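Local coordinates for protein prolyl endopeptidase (Myxococcus xanthus, PDB 2BKL) that probably hydrolyses oligopeptides after proline, and to some extent after alanine, as a serine endopeptidase, at residues A[48-53]-A[664-669]; A[28-31]-A[35-38]; A[22-27]-A[627-632]; A[501-506]-A[543-548]. One frame throughout, in Å; residues are numbered along the deposited sequence.

Contact 1. Residues A[48-53]-A[664-669]; sequences EALAKF and SVDLYS
Leu50 of helix 33-51 and Phe53, in the loop that follows, lie against Asp666 and Ser669 on helix 657-674, the last helix of the alpha/beta-hydrolase domain; the contact thus ties the N-terminal extension of the chain to its C-terminal end. Van der Waals contact of carbon against backbone and side-chain oxygens carries it. The leucine side chain crosses that of Asp666 at about a right angle and touches this residue with both methyls: CD2 of Leu50 lies 3.4 Å from Asp666 O, while CD1 of Leu50 is 3.7 Å from Asp666 OD2. Phe53, three residues on, brings its CB to 3.4 Å from Ser669 O, and Phe670 also touches Leu50 and Phe53. The Phe53 ring folds back toward helix 33-51, its CG anti to the carbonyl carbon (chi1 -69°), which places Ala49 O over the centre of one face.

The polar groups look to other partners. Asp666 can be buried because its carboxylate is shared between two salt bridges, OD1 to Arg56 and OD2 to Arg644, which probably favour the ionised form. Serine suits position 669: it is small enough to let Phe53 approach, and its hydroxyl is absorbed by the helix backbone and by Arg56. With chi1 at 73°, Ser669 OG turns back to Val665 O at 2.8 Å, and Ser669 N meets the same oxygen from the opposite face of its carbonyl plane.

Contact 2. Residues A[28-31]-A[35-38]; sequences EDEK and VQTW
Gln36 turns its side chain back from helix 33-51 to grip a backbone oxygen of the loop leading into that helix: Gln36 NE2 donates to Glu30 O at 2.8 Å. The bond is almost straight, with an N-H...O angle of 173°, and the oxygen lies practically in the plane of the glutamine amide. A kink at chi2 (-71°) makes this reach possible, curling the amide round instead of letting it run out from the helix. Glutamine suits the place, since its chain is long enough to bend back and its neutral end can donate to a peptide oxygen.

Val35, one residue earlier, fills the inside of the bend. Its CG2 packs at 3.4 Å from Asp29 O, and its CG1 rests at 4.1 Å from Glu30 CA; Trp26 and Arg625 also touch this valine. The loop is shaped by an Asx turn, in which Asp29 OD1 accepts from Lys31 N at 3.1 Å, the nitrogen standing above the carboxylate plane. Glu30 sends its own carboxylate away from the helix.

One neutral side-chain bond and one branched apolar residue therefore join the loop to the first turn of its helix, and the link should depend little on the ionisation of Asp29 or Glu30.

Contact 3. Residues A[22-27]-A[627-632]; sequences DPYRWL and FVAAVQ
Tyr24 lays its ring flat on Ala629 of helix 622-632 in a CH-pi contact: the alanine CB stands 3.8 Å from the centroid of the Tyr24 ring and only 8° off its normal. Tyr24 CE2 also comes to 3.7 Å from Ala630 CA. Alanine at both positions keeps the helix surface low enough for the ring to lie close, and Leu27 CD1 adds to the patch at 4.0 Å from Ala629 CB. On the other face of the ring lies Pro23 CB. A serine in place of Tyr24 would probably leave Ala629 CB without its aromatic cover and open a gap between Pro23 and the helix.

In the alpha/beta-hydrolase domain helix 622-632 connects the parallel neighbours 607-613 and 641-646 in a beta-alpha-beta crossover and packs on both, so this contact seats the N-terminal loop on the catalytic domain. The ring is presented by a type I beta turn from Asp22 to Arg25. Arg25 fastens that turn side-on, with NE 2.9 Å and NH2 3.0 Å from Asp22 OD2, both nitrogens approaching this single oxygen from the same face of the carboxylate. The other oxygen, Asp22 OD1, is held by Lys626 and Tyr596, the latter also accepting from the backbone N of Tyr24.

Contact 4. Residues A[501-506]-A[543-548]; sequences KKQNVF and MTQRPE
Two helices of the alpha/beta-hydrolase domain are joined by Gln503 of helix 503-518 and Gln545, in the last turn of helix 534-545. Their side chains come from opposite directions and pair amide to amide through two reciprocal hydrogen bonds. Gln545 NE2 gives to Gln503 OE1 at 2.9 Å, and Gln503 NE2 returns the bond to Gln545 OE1 at 3.0 Å with an N-H...O angle of 179°. The two planes are twisted by 32°, so the pair is not quite flat. Gln545 reaches out with its chain extended beyond CG, whereas Gln503 bends at chi2 (60°) to bring its amide round.

Second partners are consistent with this orientation of each amide and probably help to fix it: Asp507 accepts from Gln503 NE2, and His510 donates to Gln545 OE1. A leucine in place of Gln503 would probably leave Gln545 NE2 without this acceptor and OE1 with one donor fewer, the amide being freer to turn.

Phe506 lies beside the pair. Its CB is 3.9 Å from Gln545 OE1, Gln503 OE1 lies in plane at the edge of its ring, and Tyr593 packs edge-to-face with it. Helix 534-545 directly follows Ser533, a ligand-pocket residue that fits the serine of a GxSxG nucleophile elbow; a helix running on directly from such an elbow is characteristic of the alpha/beta-hydrolase fold.

Overall arrangement
Contacts 1 and 3 are buried and bring the N-terminal part of the chain onto the hydrolase domain, whereas contact 4 joins two helices within that domain and contact 2 is local to the N-terminal part; both of these are partly buried. Helix 33-51 serves contacts 1 and 2, near its two ends. The buried pair relies on van der Waals contact, carbon on carbon in contact 3 and carbon on oxygen in contact 1, with charges paired beside it; the other two are carried by glutamine amides. Contact 3 links its neighbours: Leu27 and Val628 pack on Trp38 of contact 2, while Phe627 meets Met543 and Thr544 of contact 4. Contact 1 touches none of the others.

Contact 1. Residues A[48-53]-A[664-669]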
loop_
_atom_site.group_PDB
_atom_site.type_symbol
_atom_site.label_atom_id
_atom_site.label_comp_id
_atom_site.label_asym_id
_atom_site.label_seq_id
_atom_site.Cartn_x
_atom_site.Cartn_y
_atom_site.Cartn_z
ATOM N N GLU A 48 0.523 4.346 29.157
ATOM C CA GLU A 48 -0.103 4.595 30.467
ATOM C C GLU A 48 -1.493 5.179 30.283
ATOM O O GLU A 48 -2.457 4.749 30.931
ATOM C CB GLU A 48 0.760 5.549 31.326
ATOM C CG GLU A 48 0.137 5.935 32.678
ATOM C CD GLU A 48 -0.174 7.431 32.843
ATOM O OE1 GLU A 48 0.738 8.199 33.245
ATOM O OE2 GLU A 48 -1.344 7.850 32.605
ATOM N N ALA A 49 -1.615 6.150 29.383
ATOM C CA ALA A 49 -2.886 6.795 29.137
ATOM C C ALA A 49 -3.888 5.824 28.500
ATOM O O ALA A 49 -5.033 5.767 28.917
ATOM C CB ALA A 49 -2.693 8.036 28.267
ATOM N N LEU A 50 -3.420 5.058 27.517
ATOM C CA LEU A 50 -4.259 4.100 26.806
ATOM C C LEU A 50 -4.816 3.025 27.758
ATOM O O LEU A 50 -5.942 2.587 27.620
ATOM C CB LEU A 50 -3.463 3.426 25.666
ATOM C CG LEU A 50 -3.103 4.317 24.438
ATOM C CD1 LEU A 50 -1.876 3.840 23.682
ATOM C CD2 LEU A 50 -4.292 4.395 23.499
ATOM N N ALA A 51 -4.032 2.649 28.755
ATOM C CA ALA A 51 -4.386 1.543 29.651
ATOM C C ALA A 51 -5.584 1.857 30.552
ATOM O O ALA A 51 -6.233 0.936 31.059
ATOM C CB ALA A 51 -3.148 1.142 30.497
ATOM N N LYS A 52 -5.877 3.145 30.708
ATOM C CA LYS A 52 -6.995 3.640 31.525
ATOM C C LYS A 52 -8.277 3.801 30.711
ATOM O O LYS A 52 -9.330 4.080 31.284
ATOM C CB LYS A 52 -6.660 5.020 32.120
ATOM C CG LYS A 52 -5.301 5.146 32.795
ATOM C CD LYS A 52 -5.341 6.156 33.944
ATOM C CE LYS A 52 -5.852 5.519 35.259
ATOM N NZ LYS A 52 -7.135 6.100 35.776
ATOM N N PHE A 53 -8.188 3.686 29.386
ATOM C CA PHE A 53 -9.330 3.942 28.484
ATOM C C PHE A 53 -10.297 2.783 28.572
ATOM O O PHE A 53 -9.916 1.722 29.055
ATOM C CB PHE A 53 -8.886 4.161 27.018
ATOM C CG PHE A 53 -8.124 5.439 26.777
ATOM C CD1 PHE A 53 -8.194 6.516 27.662
ATOM C CD2 PHE A 53 -7.335 5.562 25.639
ATOM C CE1 PHE A 53 -7.460 7.688 27.407
ATOM C CE2 PHE A 53 -6.615 6.717 25.387
ATOM C CZ PHE A 53 -6.681 7.780 26.268
ATOM N N SER A 664 -5.050 -2.483 17.891
ATOM C CA SER A 664 -6.463 -2.228 17.704
ATOM C C SER A 664 -7.134 -1.925 19.031
ATOM O O SER A 664 -8.000 -1.075 19.064
ATOM C CB SER A 664 -7.154 -3.409 16.999
ATOM O OG SER A 664 -6.716 -3.474 15.644
ATOM N N VAL A 665 -6.767 -2.630 20.104
ATOM C CA VAL A 665 -7.304 -2.335 21.419
ATOM C C VAL A 665 -6.989 -0.862 21.763
ATOM O O VAL A 665 -7.836 -0.124 22.254
ATOM C CB VAL A 665 -6.762 -3.299 22.520
ATOM C CG1 VAL A 665 -7.205 -2.842 23.900
ATOM C CG2 VAL A 665 -7.212 -4.755 22.254
ATOM N N ASP A 666 -5.752 -0.462 21.525
ATOM C CA ASP A 666 -5.324 0.898 21.800
ATOM C C ASP A 666 -6.101 1.914 20.976
ATOM O O ASP A 666 -6.583 2.883 21.526
ATOM C CB ASP A 666 -3.815 1.030 21.607
ATOM C CG ASP A 666 -3.017 0.424 22.750
ATOM O OD1 ASP A 666 -3.574 0.071 23.819
ATOM O OD2 ASP A 666 -1.784 0.279 22.675
ATOM N N LEU A 667 -6.218 1.697 19.676
ATOM C CA LEU A 667 -6.921 2.597 18.779
ATOM C C LEU A 667 -8.350 2.769 19.192
ATOM O O LEU A 667 -8.805 3.892 19.381
ATOM C CB LEU A 667 -6.850 2.052 17.342
ATOM C CG LEU A 667 -7.270 2.997 16.207
ATOM C CD1 LEU A 667 -6.674 2.495 14.859
ATOM C CD2 LEU A 667 -8.747 3.159 16.093
ATOM N N TYR A 668 -9.074 1.667 19.367
ATOM C CA TYR A 668 -10.513 1.764 19.589
ATOM C C TYR A 668 -10.822 2.203 21.017
ATOM O O TYR A 668 -11.796 2.936 21.227
ATOM C CB TYR A 668 -11.285 0.497 19.112
ATOM C CG TYR A 668 -11.357 0.471 17.584
ATOM C CD1 TYR A 668 -12.268 1.269 16.918
ATOM C CD2 TYR A 668 -10.514 -0.338 16.820
ATOM C CE1 TYR A 668 -12.332 1.293 15.519
ATOM C CE2 TYR A 668 -10.586 -0.340 15.406
ATOM C CZ TYR A 668 -11.507 0.492 14.771
ATOM O OH TYR A 668 -11.603 0.562 13.384
ATOM N N SER A 669 -9.985 1.850 21.996
ATOM C CA SER A 669 -10.179 2.375 23.341
ATOM C C SER A 669 -9.907 3.900 23.424
ATOM O O SER A 669 -10.637 4.597 24.111
ATOM C CB SER A 669 -9.442 1.540 24.392
ATOM O OG SER A 669 -8.041 1.729 24.371
#

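Contact 2. Residues A[28-31]-A[35-38]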
loop_
_atom_site.group_PDB
_atom_site.type_symbol
_atom_site.label_atom_id
_atom_site.label_comp_id
_atom_site.label_asym_id
_atom_site.label_seq_id
_atom_site.Cartn_x
_atom_site.Cartn_y
_atom_site.Cartn_z
ATOM N N GLU A 28 14.765 15.529 15.016
ATOM C CA GLU A 28 14.986 14.776 13.762
ATOM C C GLU A 28 15.992 13.642 13.890
ATOM O O GLU A 28 15.809 12.585 13.322
ATOM C CB GLU A 28 15.376 15.691 12.599
ATOM C CG GLU A 28 14.261 16.623 12.145
ATOM C CD GLU A 28 14.610 17.513 10.962
ATOM O OE1 GLU A 28 15.755 17.445 10.481
ATOM O OE2 GLU A 28 13.723 18.289 10.518
ATOM N N ASP A 29 17.058 13.868 14.646
ATOM C CA ASP A 29 18.185 12.942 14.689
ATOM C C ASP A 29 17.949 11.917 15.786
ATOM O O ASP A 29 18.150 12.185 16.960
ATOM C CB ASP A 29 19.470 13.721 14.929
ATOM C CG ASP A 29 20.696 12.831 14.908
ATOM O OD1 ASP A 29 20.571 11.631 14.571
ATOM O OD2 ASP A 29 21.823 13.273 15.212
ATOM N N GLU A 30 17.522 10.729 15.389
ATOM C CA GLU A 30 17.185 9.688 16.341
ATOM C C GLU A 30 18.431 9.073 16.983
ATOM O O GLU A 30 18.322 8.309 17.940
ATOM C CB GLU A 30 16.317 8.593 15.680
ATOM C CG GLU A 30 17.028 7.582 14.782
ATOM C CD GLU A 30 17.549 8.137 13.464
ATOM O OE1 GLU A 30 17.131 9.244 13.048
ATOM O OE2 GLU A 30 18.396 7.451 12.827
ATOM N N LYS A 31 19.609 9.413 16.476
ATOM C CA LYS A 31 20.850 8.912 17.085
ATOM C C LYS A 31 21.262 9.661 18.352
ATOM O O LYS A 31 22.132 9.216 19.092
ATOM C CB LYS A 31 21.969 8.924 16.042
ATOM C CG LYS A 31 21.691 7.966 14.907
ATOM C CD LYS A 31 22.845 7.894 13.925
ATOM C CE LYS A 31 22.471 7.080 12.704
ATOM N NZ LYS A 31 23.672 6.818 11.859
ATOM N N VAL A 35 17.039 12.354 22.281
ATOM C CA VAL A 35 15.860 12.049 21.466
ATOM C C VAL A 35 15.364 10.636 21.826
ATOM O O VAL A 35 14.166 10.444 22.013
ATOM C CB VAL A 35 16.148 12.184 19.953
ATOM C CG1 VAL A 35 14.946 11.716 19.124
ATOM C CG2 VAL A 35 16.566 13.602 19.602
ATOM N N GLN A 36 16.266 9.670 21.964
ATOM C CA GLN A 36 15.843 8.333 22.400
ATOM C C GLN A 36 15.165 8.356 23.757
ATOM O O GLN A 36 14.135 7.712 23.940
ATOM C CB GLN A 36 17.034 7.373 22.424
ATOM C CG GLN A 36 17.559 7.059 21.044
ATOM C CD GLN A 36 16.613 6.177 20.219
ATOM O OE1 GLN A 36 15.918 5.295 20.761
ATOM N NE2 GLN A 36 16.596 6.397 18.906
ATOM N N THR A 37 15.702 9.118 24.709
ATOM C CA THR A 37 15.057 9.251 26.015
ATOM C C THR A 37 13.623 9.826 25.912
ATOM O O THR A 37 12.675 9.361 26.583
ATOM C CB THR A 37 15.920 10.137 26.926
ATOM O OG1 THR A 37 17.164 9.462 27.174
ATOM C CG2 THR A 37 15.310 10.318 28.279
ATOM N N TRP A 38 13.478 10.846 25.074
ATOM C CA TRP A 38 12.185 11.496 24.845
ATOM C C TRP A 38 11.189 10.538 24.209
ATOM O O TRP A 38 10.017 10.484 24.603
ATOM C CB TRP A 38 12.421 12.747 24.003
ATOM C CG TRP A 38 11.251 13.572 23.672
ATOM C CD1 TRP A 38 10.822 14.660 24.359
ATOM C CD2 TRP A 38 10.365 13.422 22.549
ATOM N NE1 TRP A 38 9.721 15.214 23.747
ATOM C CE2 TRP A 38 9.426 14.478 22.622
ATOM C CE3 TRP A 38 10.280 12.508 21.476
ATOM C CZ2 TRP A 38 8.429 14.653 21.664
ATOM C CZ3 TRP A 38 9.277 12.674 20.538
ATOM C CH2 TRP A 38 8.369 13.726 20.638
#

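Contact 3. Residues A[22-27]-A[627-632]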
loop_
_atom_site.group_PDB
_atom_site.type_symbol
_atom_site.label_atom_id
_atom_site.label_comp_id
_atom_site.label_asym_id
_atom_site.label_seq_id
_atom_site.Cartn_x
_atom_site.Cartn_y
_atom_site.Cartn_z
ATOM N N ASP A 22 11.241 26.028 12.565
ATOM C CA ASP A 22 11.351 24.596 12.822
ATOM C C ASP A 22 11.702 24.398 14.306
ATOM O O ASP A 22 12.825 24.039 14.643
ATOM C CB ASP A 22 12.389 23.977 11.889
ATOM C CG ASP A 22 12.255 22.478 11.715
ATOM O OD1 ASP A 22 11.672 21.766 12.583
ATOM O OD2 ASP A 22 12.763 21.939 10.710
ATOM N N PRO A 23 10.762 24.659 15.199
ATOM C CA PRO A 23 11.081 24.653 16.633
ATOM C C PRO A 23 11.565 23.334 17.174
ATOM O O PRO A 23 12.320 23.312 18.154
ATOM C CB PRO A 23 9.757 25.077 17.294
ATOM C CG PRO A 23 8.727 24.887 16.268
ATOM C CD PRO A 23 9.374 25.059 14.936
ATOM N N TYR A 24 11.171 22.234 16.543
ATOM C CA TYR A 24 11.500 20.906 17.034
ATOM C C TYR A 24 12.484 20.170 16.116
ATOM O O TYR A 24 12.570 18.962 16.149
ATOM C CB TYR A 24 10.201 20.107 17.260
ATOM C CG TYR A 24 9.308 20.821 18.221
ATOM C CD1 TYR A 24 9.669 20.983 19.546
ATOM C CD2 TYR A 24 8.137 21.434 17.789
ATOM C CE1 TYR A 24 8.866 21.676 20.432
ATOM C CE2 TYR A 24 7.339 22.149 18.664
ATOM C CZ TYR A 24 7.706 22.258 19.998
ATOM O OH TYR A 24 6.915 22.986 20.859
ATOM N N ARG A 25 13.265 20.928 15.353
ATOM C CA ARG A 25 14.361 20.388 14.542
ATOM C C ARG A 25 15.224 19.359 15.285
ATOM O O ARG A 25 15.650 18.356 14.702
ATOM C CB ARG A 25 15.214 21.539 14.023
ATOM C CG ARG A 25 16.492 21.134 13.289
ATOM C CD ARG A 25 16.265 20.446 11.974
ATOM N NE ARG A 25 15.573 21.309 11.058
ATOM C CZ ARG A 25 16.102 22.331 10.399
ATOM N NH1 ARG A 25 17.415 22.550 10.434
ATOM N NH2 ARG A 25 15.343 23.111 9.642
ATOM N N TRP A 26 15.487 19.581 16.568
ATOM C CA TRP A 26 16.360 18.703 17.321
ATOM C C TRP A 26 15.864 17.274 17.420
ATOM O O TRP A 26 16.659 16.354 17.591
ATOM C CB TRP A 26 16.683 19.300 18.714
ATOM C CG TRP A 26 15.592 19.253 19.739
ATOM C CD1 TRP A 26 14.614 20.190 19.963
ATOM C CD2 TRP A 26 15.392 18.232 20.717
ATOM N NE1 TRP A 26 13.809 19.789 21.004
ATOM C CE2 TRP A 26 14.270 18.599 21.498
ATOM C CE3 TRP A 26 16.039 17.037 21.014
ATOM C CZ2 TRP A 26 13.796 17.807 22.549
ATOM C CZ3 TRP A 26 15.560 16.250 22.054
ATOM C CH2 TRP A 26 14.451 16.644 22.809
ATOM N N LEU A 27 14.546 17.083 17.301
ATOM C CA LEU A 27 13.978 15.737 17.326
ATOM C C LEU A 27 14.192 14.939 16.059
ATOM O O LEU A 27 13.859 13.742 16.034
ATOM C CB LEU A 27 12.468 15.808 17.574
ATOM C CG LEU A 27 12.053 16.313 18.952
ATOM C CD1 LEU A 27 10.566 16.521 18.992
ATOM C CD2 LEU A 27 12.452 15.310 20.011
ATOM N N PHE A 627 5.575 16.635 14.981
ATOM C CA PHE A 627 4.186 17.053 14.978
ATOM C C PHE A 627 3.571 16.880 16.350
ATOM O O PHE A 627 2.867 17.774 16.801
ATOM C CB PHE A 627 3.401 16.296 13.904
ATOM C CG PHE A 627 2.010 16.815 13.671
ATOM C CD1 PHE A 627 1.813 17.981 12.953
ATOM C CD2 PHE A 627 0.890 16.140 14.176
ATOM C CE1 PHE A 627 0.540 18.431 12.669
ATOM C CE2 PHE A 627 -0.390 16.609 13.928
ATOM C CZ PHE A 627 -0.564 17.755 13.200
ATOM N N VAL A 628 3.812 15.749 17.018
ATOM C CA VAL A 628 3.233 15.542 18.362
ATOM C C VAL A 628 3.746 16.595 19.331
ATOM O O VAL A 628 2.987 17.124 20.152
ATOM C CB VAL A 628 3.405 14.113 18.907
ATOM C CG1 VAL A 628 4.714 13.889 19.567
ATOM C CG2 VAL A 628 2.270 13.803 19.909
ATOM N N ALA A 629 5.027 16.946 19.231
ATOM C CA ALA A 629 5.573 18.003 20.058
ATOM C C ALA A 629 4.876 19.332 19.828
ATOM O O ALA A 629 4.505 20.020 20.773
ATOM C CB ALA A 629 7.047 18.159 19.800
ATOM N N ALA A 630 4.611 19.653 18.569
ATOM C CA ALA A 630 3.934 20.903 18.218
ATOM C C ALA A 630 2.494 20.939 18.769
ATOM O O ALA A 630 2.037 21.948 19.279
ATOM C CB ALA A 630 3.954 21.092 16.715
ATOM N N VAL A 631 1.791 19.820 18.681
ATOM C CA VAL A 631 0.413 19.757 19.154
ATOM C C VAL A 631 0.344 19.786 20.699
ATOM O O VAL A 631 -0.482 20.504 21.283
ATOM C CB VAL A 631 -0.308 18.535 18.557
ATOM C CG1 VAL A 631 -1.668 18.352 19.171
ATOM C CG2 VAL A 631 -0.418 18.685 17.049
ATOM N N GLN A 632 1.205 19.008 21.359
ATOM C CA GLN A 632 1.225 18.970 22.826
ATOM C C GLN A 632 1.476 20.351 23.399
ATOM O O GLN A 632 0.885 20.722 24.395
ATOM C CB GLN A 632 2.305 18.017 23.368
ATOM C CG GLN A 632 1.973 16.552 23.131
ATOM C CD GLN A 632 3.035 15.602 23.611
ATOM O OE1 GLN A 632 4.169 15.993 23.860
ATOM N NE2 GLN A 632 2.677 14.318 23.710
#

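Contact 4. Residues A[501-506]-A[543-548]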
loop_
_atom_site.group_PDB
_atom_site.type_symbol
_atom_site.label_atom_id
_atom_site.label_comp_id
_atom_site.label_asym_id
_atom_site.label_seq_id
_atom_site.Cartn_x
_atom_site.Cartn_y
_atom_site.Cartn_z
ATOM N N LYS A 501 -2.126 20.525 -7.041
ATOM C CA LYS A 501 -3.536 20.272 -6.761
ATOM C C LYS A 501 -3.745 19.398 -5.542
ATOM O O LYS A 501 -4.873 18.954 -5.293
ATOM C CB LYS A 501 -4.214 19.611 -7.941
ATOM C CG LYS A 501 -4.000 20.371 -9.248
ATOM C CD LYS A 501 -4.873 21.527 -9.445
ATOM C CE LYS A 501 -5.199 21.669 -10.953
ATOM N NZ LYS A 501 -3.978 21.727 -11.813
ATOM N N LYS A 502 -2.701 19.191 -4.745
ATOM C CA LYS A 502 -2.852 18.365 -3.540
ATOM C C LYS A 502 -3.945 18.846 -2.596
ATOM O O LYS A 502 -4.626 18.025 -1.958
ATOM C CB LYS A 502 -1.514 18.243 -2.808
ATOM C CG LYS A 502 -1.508 17.290 -1.616
ATOM C CD LYS A 502 -1.758 15.830 -2.042
ATOM C CE LYS A 502 -1.599 14.875 -0.880
ATOM N NZ LYS A 502 -1.793 13.444 -1.298
ATOM N N GLN A 503 -4.139 20.165 -2.512
ATOM C CA GLN A 503 -5.149 20.710 -1.636
ATOM C C GLN A 503 -6.534 20.175 -1.976
ATOM O O GLN A 503 -7.408 20.107 -1.108
ATOM C CB GLN A 503 -5.149 22.240 -1.652
ATOM C CG GLN A 503 -6.158 22.915 -0.739
ATOM C CD GLN A 503 -5.977 22.564 0.704
ATOM O OE1 GLN A 503 -4.841 22.550 1.184
ATOM N NE2 GLN A 503 -7.084 22.376 1.441
ATOM N N ASN A 504 -6.787 19.816 -3.238
ATOM C CA ASN A 504 -8.085 19.221 -3.581
ATOM C C ASN A 504 -8.392 17.956 -2.773
ATOM O O ASN A 504 -9.538 17.675 -2.455
ATOM C CB ASN A 504 -8.142 18.848 -5.042
ATOM C CG ASN A 504 -8.209 20.043 -5.995
ATOM O OD1 ASN A 504 -8.615 21.147 -5.638
ATOM N ND2 ASN A 504 -7.831 19.804 -7.244
ATOM N N VAL A 505 -7.370 17.173 -2.435
ATOM C CA VAL A 505 -7.554 15.955 -1.679
ATOM C C VAL A 505 -8.093 16.316 -0.304
ATOM O O VAL A 505 -9.037 15.696 0.202
ATOM C CB VAL A 505 -6.220 15.223 -1.490
ATOM C CG1 VAL A 505 -6.389 13.972 -0.698
ATOM C CG2 VAL A 505 -5.611 14.913 -2.838
ATOM N N PHE A 506 -7.475 17.307 0.320
ATOM C CA PHE A 506 -7.875 17.756 1.625
ATOM C C PHE A 506 -9.262 18.359 1.597
ATOM O O PHE A 506 -10.091 18.052 2.465
ATOM C CB PHE A 506 -6.838 18.723 2.222
ATOM C CG PHE A 506 -5.391 18.241 2.113
ATOM C CD1 PHE A 506 -5.073 16.910 2.231
ATOM C CD2 PHE A 506 -4.365 19.146 1.874
ATOM C CE1 PHE A 506 -3.766 16.487 2.149
ATOM C CE2 PHE A 506 -3.032 18.709 1.776
ATOM C CZ PHE A 506 -2.749 17.398 1.926
ATOM N N MET A 543 -6.641 18.229 10.283
ATOM C CA MET A 543 -6.783 18.711 11.660
ATOM C C MET A 543 -6.182 20.088 11.839
ATOM O O MET A 543 -6.616 20.825 12.710
ATOM C CB MET A 543 -6.231 17.717 12.663
ATOM C CG MET A 543 -4.783 17.703 12.835
ATOM S SD MET A 543 -4.255 16.689 14.282
ATOM C CE MET A 543 -4.487 17.495 15.559
ATOM N N THR A 544 -5.183 20.448 11.026
ATOM C CA THR A 544 -4.594 21.784 11.123
ATOM C C THR A 544 -5.403 22.831 10.370
ATOM O O THR A 544 -5.410 24.008 10.754
ATOM C CB THR A 544 -3.111 21.810 10.668
ATOM O OG1 THR A 544 -2.946 21.197 9.393
ATOM C CG2 THR A 544 -2.186 21.045 11.658
ATOM N N GLN A 545 -6.070 22.433 9.292
ATOM C CA GLN A 545 -6.909 23.361 8.501
ATOM C C GLN A 545 -8.279 23.640 9.086
ATOM O O GLN A 545 -8.731 24.791 9.104
ATOM C CB GLN A 545 -7.068 22.833 7.067
ATOM C CG GLN A 545 -5.753 22.838 6.314
ATOM C CD GLN A 545 -5.860 22.421 4.869
ATOM O OE1 GLN A 545 -6.892 21.918 4.413
ATOM N NE2 GLN A 545 -4.770 22.619 4.127
ATOM N N ARG A 546 -8.955 22.589 9.532
ATOM C CA ARG A 546 -10.338 22.678 9.972
ATOM C C ARG A 546 -10.544 21.833 11.210
ATOM O O ARG A 546 -11.337 20.887 11.212
ATOM C CB ARG A 546 -11.286 22.228 8.871
ATOM C CG ARG A 546 -11.193 23.050 7.608
ATOM C CD ARG A 546 -11.941 24.303 7.644
ATOM N NE ARG A 546 -13.385 24.160 7.867
ATOM C CZ ARG A 546 -14.312 23.748 6.991
ATOM N NH1 ARG A 546 -14.040 23.358 5.757
ATOM N NH2 ARG A 546 -15.584 23.742 7.382
ATOM N N PRO A 547 -9.851 22.162 12.292
ATOM C CA PRO A 547 -9.929 21.362 13.516
ATOM C C PRO A 547 -11.360 21.236 14.059
ATOM O O PRO A 547 -11.687 20.195 14.647
ATOM C CB PRO A 547 -9.000 22.116 14.488
ATOM C CG PRO A 547 -8.933 23.523 13.942
ATOM C CD PRO A 547 -8.960 23.335 12.456
ATOM N N GLU A 548 -12.188 22.243 13.832
ATOM C CA GLU A 548 -13.554 22.249 14.311
ATOM C C GLU A 548 -14.454 21.189 13.722
ATOM O O GLU A 548 -15.512 20.923 14.268
ATOM C CB GLU A 548 -14.166 23.647 14.133
ATOM C CG GLU A 548 -14.551 24.019 12.715
ATOM C CD GLU A 548 -13.402 24.447 11.786
ATOM O OE1 GLU A 548 -12.217 24.532 12.193
ATOM O OE2 GLU A 548 -13.713 24.787 10.624
#